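Local coordinates for protein probable oxidoreductase (Pseudomonas aeruginosa, PDB 4B7C) that is probably an NADP-dependent oxidoreductase of the medium-chain dehydrogenase/reductase family, with a Rossmann-fold cofactor domain, whose substrate is not established, at residues R188-E193 against D197-Y202; T152-G157 against R213-G218; M135-A140 against G167-L172; G179-G182 against K186-F189; G160-V165 against V221-V226. One frame throughout, in Å; residues are numbered along the deposited sequence.

Interaction 1. Residues R188-E193 against D197-Y202; sequences RFLVEE and DGAIDY
Val-191 and Ala-199 carry most of the surface buried here, and they meet through one methyl each: Val-191 CG2 lies 3.7 Å from Ala-199 CB. The valine's CA-CB bond does not aim straight at the strand, so its first torsion decides the contact. CG1 is anti to the backbone N (chi1 174°), which leaves CG2 beside that N and on the strand side. The same methyl also rests on the backbone, with Val-191 CG2 3.9 Å from Gly-198 C. Leu-190 supplies the third side chain: its CB points toward the strand, and CD1 comes to 4.2 Å from Ala-199 CB, so two branched residues share one small methyl. Helix and strand run nearly antiparallel, at 172°, with their short axes 7.4 Å apart at closest approach. That is the return leg of a beta-alpha-beta crossover, in which strand 176-181, helix 184-193 and strand 198-201 follow one another and the two strands pair in parallel in the Rossmann sheet. Leu-190 also reaches Ala-181 on the first of these strands. On the helix flank turned from the strand, Arg-188 NH1 bonds to Glu-192 OE1 at 3.0 Å; the carboxylate oxygen lies in the guanidinium plane, whereas the nitrogen approaches it from above the carboxylate plane. Glu-193 OE2 joins this salt-bridge network at longer range.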
# COMPACT_ATOMS: atom_id res chain seq x y z
N ARG B 188 -3.92 17.61 -24.56
CA ARG B 188 -3.88 17.45 -26.03
C ARG B 188 -2.58 16.79 -26.46
O ARG B 188 -2.58 15.85 -27.25
CB ARG B 188 -3.99 18.82 -26.71
CG ARG B 188 -4.11 18.80 -28.23
CD ARG B 188 -3.45 20.00 -28.92
NE ARG B 188 -2.01 20.20 -28.72
CZ ARG B 188 -1.04 19.57 -29.39
NH1 ARG B 188 -1.32 18.66 -30.31
NH2 ARG B 188 0.23 19.85 -29.12
N PHE B 189 -1.48 17.30 -25.92
CA PHE B 189 -0.15 16.75 -26.21
C PHE B 189 -0.06 15.25 -25.90
O PHE B 189 0.43 14.46 -26.71
CB PHE B 189 0.91 17.52 -25.41
CG PHE B 189 2.29 16.99 -25.58
CD1 PHE B 189 3.02 17.24 -26.74
CD2 PHE B 189 2.87 16.23 -24.57
CE1 PHE B 189 4.31 16.74 -26.89
CE2 PHE B 189 4.15 15.73 -24.73
CZ PHE B 189 4.86 15.98 -25.89
N LEU B 190 -0.58 14.86 -24.74
CA LEU B 190 -0.57 13.45 -24.33
C LEU B 190 -1.28 12.55 -25.33
O LEU B 190 -0.77 11.49 -25.70
CB LEU B 190 -1.23 13.28 -22.95
CG LEU B 190 -0.49 13.88 -21.75
CD1 LEU B 190 -1.33 13.75 -20.48
CD2 LEU B 190 0.88 13.23 -21.58
N VAL B 191 -2.46 12.97 -25.77
CA VAL B 191 -3.27 12.15 -26.66
C VAL B 191 -2.77 12.21 -28.10
O VAL B 191 -2.52 11.18 -28.72
CB VAL B 191 -4.75 12.58 -26.63
CG1 VAL B 191 -5.56 11.82 -27.67
CG2 VAL B 191 -5.33 12.38 -25.24
N GLU B 192 -2.59 13.43 -28.61
CA GLU B 192 -2.29 13.62 -30.04
C GLU B 192 -0.83 13.33 -30.41
O GLU B 192 -0.56 12.82 -31.49
CB GLU B 192 -2.68 15.04 -30.50
CG GLU B 192 -4.18 15.26 -30.54
CD GLU B 192 -4.60 16.65 -30.98
OE1 GLU B 192 -3.75 17.38 -31.55
OE2 GLU B 192 -5.78 16.98 -30.78
N GLU B 193 0.10 13.67 -29.51
CA GLU B 193 1.53 13.47 -29.78
C GLU B 193 2.09 12.17 -29.20
O GLU B 193 2.83 11.46 -29.87
CB GLU B 193 2.36 14.65 -29.27
CG GLU B 193 1.95 16.00 -29.84
CD GLU B 193 1.91 16.01 -31.36
OE1 GLU B 193 2.89 15.55 -31.99
OE2 GLU B 193 0.89 16.46 -31.92
N ASP B 197 -4.39 6.98 -24.82
CA ASP B 197 -5.77 6.69 -25.24
C ASP B 197 -6.71 7.77 -24.76
O ASP B 197 -7.72 8.06 -25.40
CB ASP B 197 -6.23 5.34 -24.70
CG ASP B 197 -5.51 4.20 -25.34
OD1 ASP B 197 -5.83 3.89 -26.50
OD2 ASP B 197 -4.61 3.62 -24.70
N GLY B 198 -6.37 8.36 -23.63
CA GLY B 198 -7.15 9.45 -23.08
C GLY B 198 -6.36 10.30 -22.13
O GLY B 198 -5.31 9.89 -21.63
N ALA B 199 -6.88 11.48 -21.85
CA ALA B 199 -6.25 12.41 -20.92
C ALA B 199 -7.31 13.19 -20.20
O ALA B 199 -8.22 13.72 -20.83
CB ALA B 199 -5.32 13.37 -21.65
N ILE B 200 -7.20 13.27 -18.88
CA ILE B 200 -8.18 13.99 -18.07
C ILE B 200 -7.55 15.26 -17.54
O ILE B 200 -6.53 15.22 -16.85
CB ILE B 200 -8.69 13.14 -16.89
CG1 ILE B 200 -9.38 11.86 -17.40
CG2 ILE B 200 -9.64 13.95 -16.03
CD1 ILE B 200 -9.49 10.77 -16.35
N ASP B 201 -8.18 16.39 -17.86
CA ASP B 201 -7.73 17.70 -17.40
C ASP B 201 -8.39 18.00 -16.06
O ASP B 201 -9.48 18.56 -16.00
CB ASP B 201 -8.08 18.79 -18.42
CG ASP B 201 -7.52 20.16 -18.03
OD1 ASP B 201 -6.95 20.32 -16.93
OD2 ASP B 201 -7.66 21.10 -18.85
N TYR B 202 -7.69 17.66 -14.98
CA TYR B 202 -8.27 17.76 -13.63
C TYR B 202 -8.54 19.21 -13.20
O TYR B 202 -9.35 19.46 -12.31
CB TYR B 202 -7.41 17.04 -12.58
CG TYR B 202 -6.10 17.73 -12.23
CD1 TYR B 202 -4.95 17.50 -12.97
CD2 TYR B 202 -6.02 18.59 -11.14
CE1 TYR B 202 -3.76 18.11 -12.65
CE2 TYR B 202 -4.82 19.21 -10.81
CZ TYR B 202 -3.70 18.97 -11.57
OH TYR B 202 -2.51 19.58 -11.26

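Interaction 2. Residues T152-G157 against R213-G218; sequences TVVISG and RECPKG
Cys-215 SG reaches the strand between two side chains, 3.7 Å from Val-154 CG2 and 4.1 Å from Thr-152 CG2. Its torsion explains the reach: SG stands anti to the carbonyl carbon and beside the backbone N (chi1 -46°), on a CA-CB bond already pointing toward the strand. Thr-152 and Val-154, two apart on strand 152-155, both direct their CB toward this partner. In Thr-152, CG2 is the branch anti to the backbone N, and it has two neighbours, the sulfur and the carbonyl oxygen of Gly-218. The latter makes the shortest approach of the contact, with Gly-218 O 3.4 Å from Thr-152 CB; the threonine hydroxyl is farther off, OG1 lying 3.8 Å from Gly-218 O. This is the buried side, where Val-178 of the neighbouring strand also touches the cysteine. The outer side is looser. A type I beta turn from Cys-215 to Gly-218, closed by Gly-218 N to Cys-215 O at 3.0 Å, carries the chain from helix 207-214 toward strand 219-224 of the Rossmann sheet. Pro-216 at its corner is exposed and points away, while Lys-217 leads its amine away from the strand. On the exposed helix end, Arg-213 NE binds Glu-214 OE2 at 3.0 Å, tilted 16° from the guanidinium plane. Glu-214 also pairs with Arg-176, and Arg-213 with Glu-205. Chemically the join is thus van der Waals: a thiol against methyl groups and a carbonyl oxygen against the CB and CG2 of a threonine, with the charged pairs kept to the periphery.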
# COMPACT_ATOMS: atom_id res chain seq x y z
N THR B 152 -5.92 -1.47 -17.97
CA THR B 152 -6.05 -0.02 -17.95
C THR B 152 -5.03 0.58 -16.98
O THR B 152 -5.03 0.28 -15.78
CB THR B 152 -7.48 0.43 -17.59
OG1 THR B 152 -8.37 -0.01 -18.62
CG2 THR B 152 -7.57 1.93 -17.49
N VAL B 153 -4.16 1.42 -17.54
CA VAL B 153 -3.12 2.09 -16.80
C VAL B 153 -3.42 3.57 -16.73
O VAL B 153 -3.58 4.24 -17.75
CB VAL B 153 -1.74 1.88 -17.46
CG1 VAL B 153 -0.66 2.62 -16.67
CG2 VAL B 153 -1.43 0.40 -17.53
N VAL B 154 -3.48 4.09 -15.51
CA VAL B 154 -3.65 5.51 -15.28
C VAL B 154 -2.36 6.13 -14.74
O VAL B 154 -1.68 5.56 -13.87
CB VAL B 154 -4.81 5.79 -14.31
CG1 VAL B 154 -4.86 7.27 -13.96
CG2 VAL B 154 -6.12 5.31 -14.91
N ILE B 155 -2.00 7.28 -15.29
CA ILE B 155 -0.76 7.94 -14.96
C ILE B 155 -1.02 9.36 -14.47
O ILE B 155 -1.59 10.18 -15.20
CB ILE B 155 0.17 7.97 -16.20
CG1 ILE B 155 0.13 6.65 -17.02
CG2 ILE B 155 1.57 8.42 -15.79
CD1 ILE B 155 1.49 6.12 -17.38
N SER B 156 -0.60 9.66 -13.25
CA SER B 156 -0.64 11.04 -12.74
C SER B 156 0.66 11.77 -13.08
O SER B 156 1.68 11.15 -13.36
CB SER B 156 -0.90 11.08 -11.23
OG SER B 156 0.20 10.58 -10.50
N GLY B 157 0.61 13.11 -13.05
CA GLY B 157 1.71 13.95 -13.53
C GLY B 157 2.13 13.50 -14.93
O GLY B 157 3.32 13.46 -15.25
N ARG B 213 -15.62 8.11 -17.51
CA ARG B 213 -15.63 8.09 -18.97
C ARG B 213 -14.45 7.30 -19.54
O ARG B 213 -14.63 6.44 -20.40
CB ARG B 213 -15.60 9.52 -19.51
CG ARG B 213 -15.52 9.59 -21.03
CD ARG B 213 -15.40 11.02 -21.53
NE ARG B 213 -14.09 11.62 -21.23
CZ ARG B 213 -13.87 12.54 -20.29
NH1 ARG B 213 -14.86 13.01 -19.53
NH2 ARG B 213 -12.65 13.01 -20.11
N GLU B 214 -13.26 7.61 -19.05
CA GLU B 214 -12.02 7.07 -19.63
C GLU B 214 -11.64 5.66 -19.17
O GLU B 214 -10.90 4.96 -19.86
CB GLU B 214 -10.84 8.02 -19.36
CG GLU B 214 -10.97 9.39 -20.01
CD GLU B 214 -10.99 9.35 -21.53
OE1 GLU B 214 -10.46 8.40 -22.14
OE2 GLU B 214 -11.55 10.30 -22.12
N CYS B 215 -12.14 5.26 -18.00
CA CYS B 215 -11.78 3.95 -17.41
C CYS B 215 -13.01 3.12 -17.06
O CYS B 215 -13.23 2.80 -15.89
CB CYS B 215 -10.92 4.13 -16.15
SG CYS B 215 -9.58 5.30 -16.32
N PRO B 216 -13.79 2.72 -18.08
CA PRO B 216 -15.05 2.04 -17.82
C PRO B 216 -14.91 0.70 -17.09
O PRO B 216 -15.84 0.29 -16.39
CB PRO B 216 -15.61 1.82 -19.23
CG PRO B 216 -14.42 1.76 -20.11
CD PRO B 216 -13.42 2.70 -19.51
N LYS B 217 -13.78 0.02 -17.26
CA LYS B 217 -13.53 -1.27 -16.59
C LYS B 217 -12.62 -1.15 -15.36
O LYS B 217 -12.01 -2.12 -14.92
CB LYS B 217 -12.96 -2.28 -17.59
CG LYS B 217 -13.98 -2.70 -18.65
CD LYS B 217 -13.59 -3.86 -19.50
CE LYS B 217 -14.71 -4.70 -20.11
NZ LYS B 217 -14.17 -5.77 -20.98
N GLY B 218 -12.54 0.05 -14.80
CA GLY B 218 -11.70 0.29 -13.63
C GLY B 218 -10.22 0.48 -13.96
O GLY B 218 -9.82 0.42 -15.12

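Interaction 3. Residues M135-A140 against G167-L172; sequences MTAYFA and GQIARL
Ile-169 reaches across to helix 132-145 with its terminal methyl, CD1, which lies 3.7 Å from Tyr-138 CA. The conformation that delivers it is extended: CG1 is anti to the carbonyl carbon (chi1 -65°), and the second torsion, 173°, carries CD1 straight on, so that the long branch spans the gap. Ile-169 CD1 consequently meets backbone as much as side chain, standing 4.0 Å from Tyr-138 N and 4.3 Å from Ala-137 C. Ala-137 points its CB toward the other helix, yet that methyl is only a loose neighbour, 4.5 Å from Ile-169 CD1.

Tyr-138 adds one corner of its ring. CG is anti to the backbone N (chi1 -174°), and this torsion brings ring atom CD1 to 4.1 Å from Ile-169 CD1; the methyl approaches the ring obliquely, and the two side chains cross at about a right angle. The phenol end continues past this contact to hydrogen-bond through OH with Glu-293 of helix 287-299. Within its own helix, Tyr-138 CD2 lies 3.6 Å above the centre of the Phe-139 ring. Helices 132-145 and 161-172 thereby pack beside one another, their closest CA atoms, those of Tyr-138 and Ile-169, being 7.3 Å apart. Ile-169 also touches Leu-141 and Leu-142 farther along the first helix. Across these segments the contact is apolar: one isoleucine methyl on a helix backbone and the ring beside it, while the tyrosine's polar group finds its partner on a third helix.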
# COMPACT_ATOMS: atom_id res chain seq x y z
N MET B 135 14.36 5.99 -16.56
CA MET B 135 14.57 4.71 -15.86
C MET B 135 13.60 4.54 -14.67
O MET B 135 13.22 3.43 -14.33
CB MET B 135 16.01 4.56 -15.39
CG MET B 135 17.02 4.32 -16.52
SD MET B 135 16.65 2.93 -17.59
CE MET B 135 15.47 3.57 -18.79
N THR B 136 13.20 5.65 -14.05
CA THR B 136 12.15 5.59 -13.02
C THR B 136 10.87 5.03 -13.65
O THR B 136 10.27 4.10 -13.14
CB THR B 136 11.87 6.97 -12.40
OG1 THR B 136 13.02 7.40 -11.69
CG2 THR B 136 10.65 6.93 -11.41
N ALA B 137 10.47 5.61 -14.78
CA ALA B 137 9.27 5.17 -15.51
C ALA B 137 9.39 3.70 -15.86
O ALA B 137 8.47 2.92 -15.64
CB ALA B 137 9.06 6.01 -16.78
N TYR B 138 10.53 3.34 -16.43
CA TYR B 138 10.77 1.99 -16.92
C TYR B 138 10.66 0.95 -15.81
O TYR B 138 9.87 -0.00 -15.91
CB TYR B 138 12.17 1.94 -17.54
CG TYR B 138 12.52 0.64 -18.21
CD1 TYR B 138 12.23 0.43 -19.56
CD2 TYR B 138 13.18 -0.37 -17.52
CE1 TYR B 138 12.56 -0.75 -20.18
CE2 TYR B 138 13.51 -1.57 -18.14
CZ TYR B 138 13.20 -1.75 -19.47
OH TYR B 138 13.54 -2.92 -20.10
N PHE B 139 11.43 1.13 -14.75
CA PHE B 139 11.46 0.13 -13.68
C PHE B 139 10.21 0.17 -12.79
O PHE B 139 9.68 -0.87 -12.43
CB PHE B 139 12.76 0.21 -12.87
CG PHE B 139 13.96 -0.24 -13.65
CD1 PHE B 139 14.09 -1.57 -13.99
CD2 PHE B 139 14.91 0.66 -14.08
CE1 PHE B 139 15.17 -2.00 -14.75
CE2 PHE B 139 15.99 0.24 -14.84
CZ PHE B 139 16.12 -1.08 -15.17
N ALA B 140 9.74 1.36 -12.47
CA ALA B 140 8.53 1.50 -11.65
C ALA B 140 7.32 0.86 -12.32
O ALA B 140 6.61 0.06 -11.72
CB ALA B 140 8.27 2.96 -11.33
N GLY B 167 3.65 6.35 -19.59
CA GLY B 167 2.45 6.16 -20.42
C GLY B 167 2.75 5.57 -21.79
O GLY B 167 2.01 4.74 -22.29
N GLN B 168 3.86 5.99 -22.37
CA GLN B 168 4.27 5.47 -23.68
C GLN B 168 4.72 4.03 -23.59
O GLN B 168 4.39 3.20 -24.45
CB GLN B 168 5.39 6.34 -24.28
CG GLN B 168 4.94 7.75 -24.63
CD GLN B 168 6.06 8.60 -25.22
OE1 GLN B 168 6.39 8.46 -26.39
NE2 GLN B 168 6.64 9.48 -24.41
N ILE B 169 5.45 3.70 -22.54
CA ILE B 169 5.84 2.30 -22.30
C ILE B 169 4.59 1.44 -22.15
O ILE B 169 4.49 0.36 -22.73
CB ILE B 169 6.74 2.15 -21.06
CG1 ILE B 169 8.07 2.87 -21.27
CG2 ILE B 169 7.02 0.67 -20.80
CD1 ILE B 169 8.95 2.91 -20.04
N ALA B 170 3.63 1.93 -21.37
CA ALA B 170 2.37 1.21 -21.14
C ALA B 170 1.62 0.95 -22.46
O ALA B 170 1.08 -0.14 -22.67
CB ALA B 170 1.49 2.01 -20.19
N ARG B 171 1.61 1.95 -23.34
CA ARG B 171 1.00 1.80 -24.68
C ARG B 171 1.68 0.67 -25.44
O ARG B 171 1.02 -0.18 -26.03
CB ARG B 171 1.10 3.11 -25.49
CG ARG B 171 0.65 2.97 -26.96
CD ARG B 171 0.69 4.28 -27.75
NE ARG B 171 1.92 5.04 -27.52
CZ ARG B 171 3.10 4.78 -28.08
NH1 ARG B 171 3.25 3.77 -28.94
NH2 ARG B 171 4.15 5.54 -27.79
N LEU B 172 3.01 0.64 -25.38
CA LEU B 172 3.79 -0.40 -26.06
C LEU B 172 3.52 -1.80 -25.53
O LEU B 172 3.73 -2.78 -26.24
CB LEU B 172 5.29 -0.11 -25.95
CG LEU B 172 5.75 1.12 -26.72
CD1 LEU B 172 7.23 1.40 -26.44
CD2 LEU B 172 5.50 0.91 -28.21

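Interaction 4. Residues G179-G182 against K186-F189; sequences GIAG and KCRF
Lys-186 lays its aliphatic chain over the carbonyl of Gly-182: CD comes to 3.3 Å from Gly-182 O, and CB and CG each stand 4.0 Å from that same oxygen. The chain is fully extended beyond CG, its later torsions all near 180°, so that it runs past the carbonyl and meets it with methylenes. The overlap is therefore van der Waals in kind. Beyond the glycine, the lysine also touches Ala-159 and Phe-329.

Ala-181 fills the angle between two consecutive helix residues. Its CB points toward the helix and sits equally far, 4.2 Å, from Lys-186 CB and from Cys-187 SG. The sulfur also lies 3.6 Å from Ala-181 O. Cys-187 holds SG anti to its carbonyl carbon and beside its backbone N (chi1 -71°), which turns the thiol back toward the strand end; there it touches Ala-199 and Asp-201 of strand 198-201 as well. Ile-180, the residue before, sends its side chain to the other face of the sheet, against Ile-230 and Val-234 of helix 228-235.

Just three residues separate the segments, so the chain leaves the strand, turns tightly and starts the helix against the strand's C-terminal end. This is the beta-to-alpha turn of a beta-alpha-beta unit, at the carboxyl edge of the parallel sheet, the edge along which Rossmann domains generally bind their dinucleotide.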
# COMPACT_ATOMS: atom_id res chain seq x y z
N GLY B 179 -4.01 9.42 -19.07
CA GLY B 179 -3.20 10.41 -18.36
C GLY B 179 -4.03 11.38 -17.56
O GLY B 179 -5.16 11.70 -17.93
N ILE B 180 -3.48 11.83 -16.45
CA ILE B 180 -4.07 12.91 -15.67
C ILE B 180 -3.07 14.05 -15.65
O ILE B 180 -1.94 13.88 -15.20
CB ILE B 180 -4.37 12.52 -14.21
CG1 ILE B 180 -5.35 11.34 -14.14
CG2 ILE B 180 -4.95 13.72 -13.47
CD1 ILE B 180 -5.57 10.81 -12.74
N ALA B 181 -3.50 15.21 -16.15
CA ALA B 181 -2.63 16.38 -16.22
C ALA B 181 -3.42 17.68 -16.12
O ALA B 181 -4.63 17.70 -16.37
CB ALA B 181 -1.84 16.36 -17.52
N GLY B 182 -2.73 18.75 -15.74
CA GLY B 182 -3.35 20.06 -15.55
C GLY B 182 -3.23 20.94 -16.79
O GLY B 182 -2.13 21.30 -17.20
N LYS B 186 -1.44 20.41 -22.26
CA LYS B 186 -0.79 19.18 -21.79
C LYS B 186 -1.59 17.95 -22.19
O LYS B 186 -1.05 16.98 -22.71
CB LYS B 186 -0.60 19.21 -20.27
CG LYS B 186 0.58 20.06 -19.82
CD LYS B 186 0.73 20.06 -18.31
CE LYS B 186 1.96 20.84 -17.87
NZ LYS B 186 2.15 20.78 -16.39
N CYS B 187 -2.90 18.01 -21.96
CA CYS B 187 -3.79 16.87 -22.26
C CYS B 187 -3.85 16.56 -23.75
O CYS B 187 -3.83 15.39 -24.15
CB CYS B 187 -5.18 17.11 -21.69
SG CYS B 187 -5.21 17.00 -19.88
N ARG B 188 -3.92 17.61 -24.56
CA ARG B 188 -3.88 17.45 -26.03
C ARG B 188 -2.58 16.79 -26.46
O ARG B 188 -2.58 15.85 -27.25
CB ARG B 188 -3.99 18.82 -26.71
CG ARG B 188 -4.11 18.80 -28.23
CD ARG B 188 -3.45 20.00 -28.92
NE ARG B 188 -2.01 20.20 -28.72
CZ ARG B 188 -1.04 19.57 -29.39
NH1 ARG B 188 -1.32 18.66 -30.31
NH2 ARG B 188 0.23 19.85 -29.12
N PHE B 189 -1.48 17.30 -25.92
CA PHE B 189 -0.15 16.75 -26.21
C PHE B 189 -0.06 15.25 -25.90
O PHE B 189 0.43 14.46 -26.71
CB PHE B 189 0.91 17.52 -25.41
CG PHE B 189 2.29 16.99 -25.58
CD1 PHE B 189 3.02 17.24 -26.74
CD2 PHE B 189 2.87 16.23 -24.57
CE1 PHE B 189 4.31 16.74 -26.89
CE2 PHE B 189 4.15 15.73 -24.73
CZ PHE B 189 4.86 15.98 -25.89

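Interaction 5. Residues G160-V165 against V221-V226; sequences GAVGSV and VFFDNV
Val-162 sets one methyl, CG1, between an aromatic ring and an amide: it is 3.5 Å from Phe-223 CE1 and also 3.5 Å from Asn-225 OD1. Having CG1 anti to the backbone N (chi1 176°) turns this branch toward the strand. The valine and the phenylalanine cross at about a right angle, and the methyl meets the ring obliquely at its outer end, where CZ is nearly as near as CE1, 3.6 Å from Val-162 CG1. Phe-223 itself has CG anti to its backbone N (chi1 -165°), which carries the ring from the strand toward the helix; Ala-140 of helix 132-145 touches the ring too. Asn-225 meets the valine at a slant and puts its CG at the edge of the Phe-223 ring, in the ring plane. The Asn-225 amide spans two helix residues, OD1 over Val-162 and ND2 over Gly-163, with ND2 3.8 Å from Gly-163 CA.

Helix 161-172 starts from the glycine-rich turn after strand 152-155, the first beta-alpha turn of the Rossmann fold, and strand 219-224 lies next to that strand in the parallel sheet. The start of the helix is pinned by Gly-160 O, which accepts from both Ser-164 N and Ser-164 OG, the latter at 2.7 Å; the two donors arrive from opposite faces of the carbonyl plane. On the strand side, within 221-226, Asp-224 OD1 forms an Asx turn by accepting from Val-226 N at 3.0 Å, from above its carboxylate plane, and also binds Ser-156 OG.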
# COMPACT_ATOMS: atom_id res chain seq x y z
N GLY B 160 4.60 15.25 -17.18
CA GLY B 160 5.95 15.34 -16.64
C GLY B 160 6.90 14.33 -17.27
O GLY B 160 6.49 13.46 -18.04
N ALA B 161 8.17 14.48 -16.95
CA ALA B 161 9.24 13.65 -17.53
C ALA B 161 9.09 12.16 -17.24
O ALA B 161 9.33 11.31 -18.10
CB ALA B 161 10.57 14.13 -16.98
N VAL B 162 8.71 11.83 -16.01
CA VAL B 162 8.52 10.43 -15.63
C VAL B 162 7.24 9.88 -16.24
O VAL B 162 7.23 8.85 -16.92
CB VAL B 162 8.46 10.27 -14.09
CG1 VAL B 162 8.16 8.82 -13.71
CG2 VAL B 162 9.75 10.75 -13.44
N GLY B 163 6.15 10.58 -16.00
CA GLY B 163 4.83 10.13 -16.43
C GLY B 163 4.66 9.98 -17.93
O GLY B 163 4.02 9.04 -18.40
N SER B 164 5.20 10.94 -18.68
CA SER B 164 5.07 10.92 -20.15
C SER B 164 5.76 9.71 -20.74
O SER B 164 5.28 9.12 -21.71
CB SER B 164 5.62 12.21 -20.78
OG SER B 164 6.98 12.39 -20.47
N VAL B 165 6.89 9.33 -20.16
CA VAL B 165 7.58 8.10 -20.59
C VAL B 165 6.83 6.84 -20.16
O VAL B 165 6.66 5.91 -20.95
CB VAL B 165 9.03 8.05 -20.05
CG1 VAL B 165 9.65 6.69 -20.34
CG2 VAL B 165 9.85 9.18 -20.66
N VAL B 221 -3.57 -0.42 -13.10
CA VAL B 221 -2.30 0.13 -12.63
C VAL B 221 -2.42 1.62 -12.51
O VAL B 221 -2.84 2.30 -13.46
CB VAL B 221 -1.12 -0.19 -13.56
CG1 VAL B 221 0.15 0.48 -13.05
CG2 VAL B 221 -0.93 -1.69 -13.69
N PHE B 222 -2.07 2.13 -11.35
CA PHE B 222 -1.94 3.57 -11.15
C PHE B 222 -0.48 3.91 -10.89
O PHE B 222 0.12 3.49 -9.89
CB PHE B 222 -2.84 4.08 -10.03
CG PHE B 222 -2.73 5.56 -9.79
CD1 PHE B 222 -2.72 6.46 -10.85
CD2 PHE B 222 -2.64 6.07 -8.50
CE1 PHE B 222 -2.61 7.82 -10.63
CE2 PHE B 222 -2.54 7.43 -8.28
CZ PHE B 222 -2.52 8.31 -9.34
N PHE B 223 0.07 4.69 -11.80
CA PHE B 223 1.43 5.22 -11.70
C PHE B 223 1.32 6.60 -11.11
O PHE B 223 0.91 7.55 -11.79
CB PHE B 223 2.09 5.25 -13.10
CG PHE B 223 3.59 5.44 -13.08
CD1 PHE B 223 4.17 6.60 -12.62
CD2 PHE B 223 4.43 4.44 -13.57
CE1 PHE B 223 5.55 6.76 -12.61
CE2 PHE B 223 5.81 4.60 -13.56
CZ PHE B 223 6.36 5.75 -13.07
N ASP B 224 1.74 6.74 -9.85
CA ASP B 224 1.55 7.99 -9.11
C ASP B 224 2.82 8.81 -8.92
O ASP B 224 3.78 8.38 -8.28
CB ASP B 224 0.91 7.74 -7.74
CG ASP B 224 0.41 9.02 -7.07
OD1 ASP B 224 0.22 10.05 -7.77
OD2 ASP B 224 0.17 9.01 -5.85
N ASN B 225 2.80 10.01 -9.51
CA ASN B 225 3.88 10.98 -9.37
C ASN B 225 3.50 12.18 -8.52
O ASN B 225 4.35 13.00 -8.21
CB ASN B 225 4.32 11.50 -10.75
CG ASN B 225 4.92 10.41 -11.60
OD1 ASN B 225 5.95 9.83 -11.24
ND2 ASN B 225 4.27 10.10 -12.72
N VAL B 226 2.22 12.30 -8.17
CA VAL B 226 1.71 13.55 -7.59
C VAL B 226 1.07 13.40 -6.21
O VAL B 226 1.21 14.28 -5.37
CB VAL B 226 0.72 14.25 -8.56
CG1 VAL B 226 1.34 14.40 -9.94
CG2 VAL B 226 -0.59 13.48 -8.65

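From the N terminus, helix 132-145 comes first, and interaction 3 closes its loop on helix 161-172 around strand 152-155. Interaction 2 opens on that strand, so it crosses interaction 3, and closes at the end of helix 207-214 and the turn after it. Interaction 5 opens on helix 161-172 and closes on strand 219-224, crossing both. Inside the long loops of interactions 2 and 5 nest the short ones of interaction 4 and then interaction 1, which share Arg-188 and Phe-189 on helix 184-193. Backbone hydrogen bonds couple the contacts through the sheet: Ile-200 N to Gly-179 O, Ile-180 N to Ile-155 O, Val-154 N to Val-221 O. Together they tie four neighbouring strands to their helices.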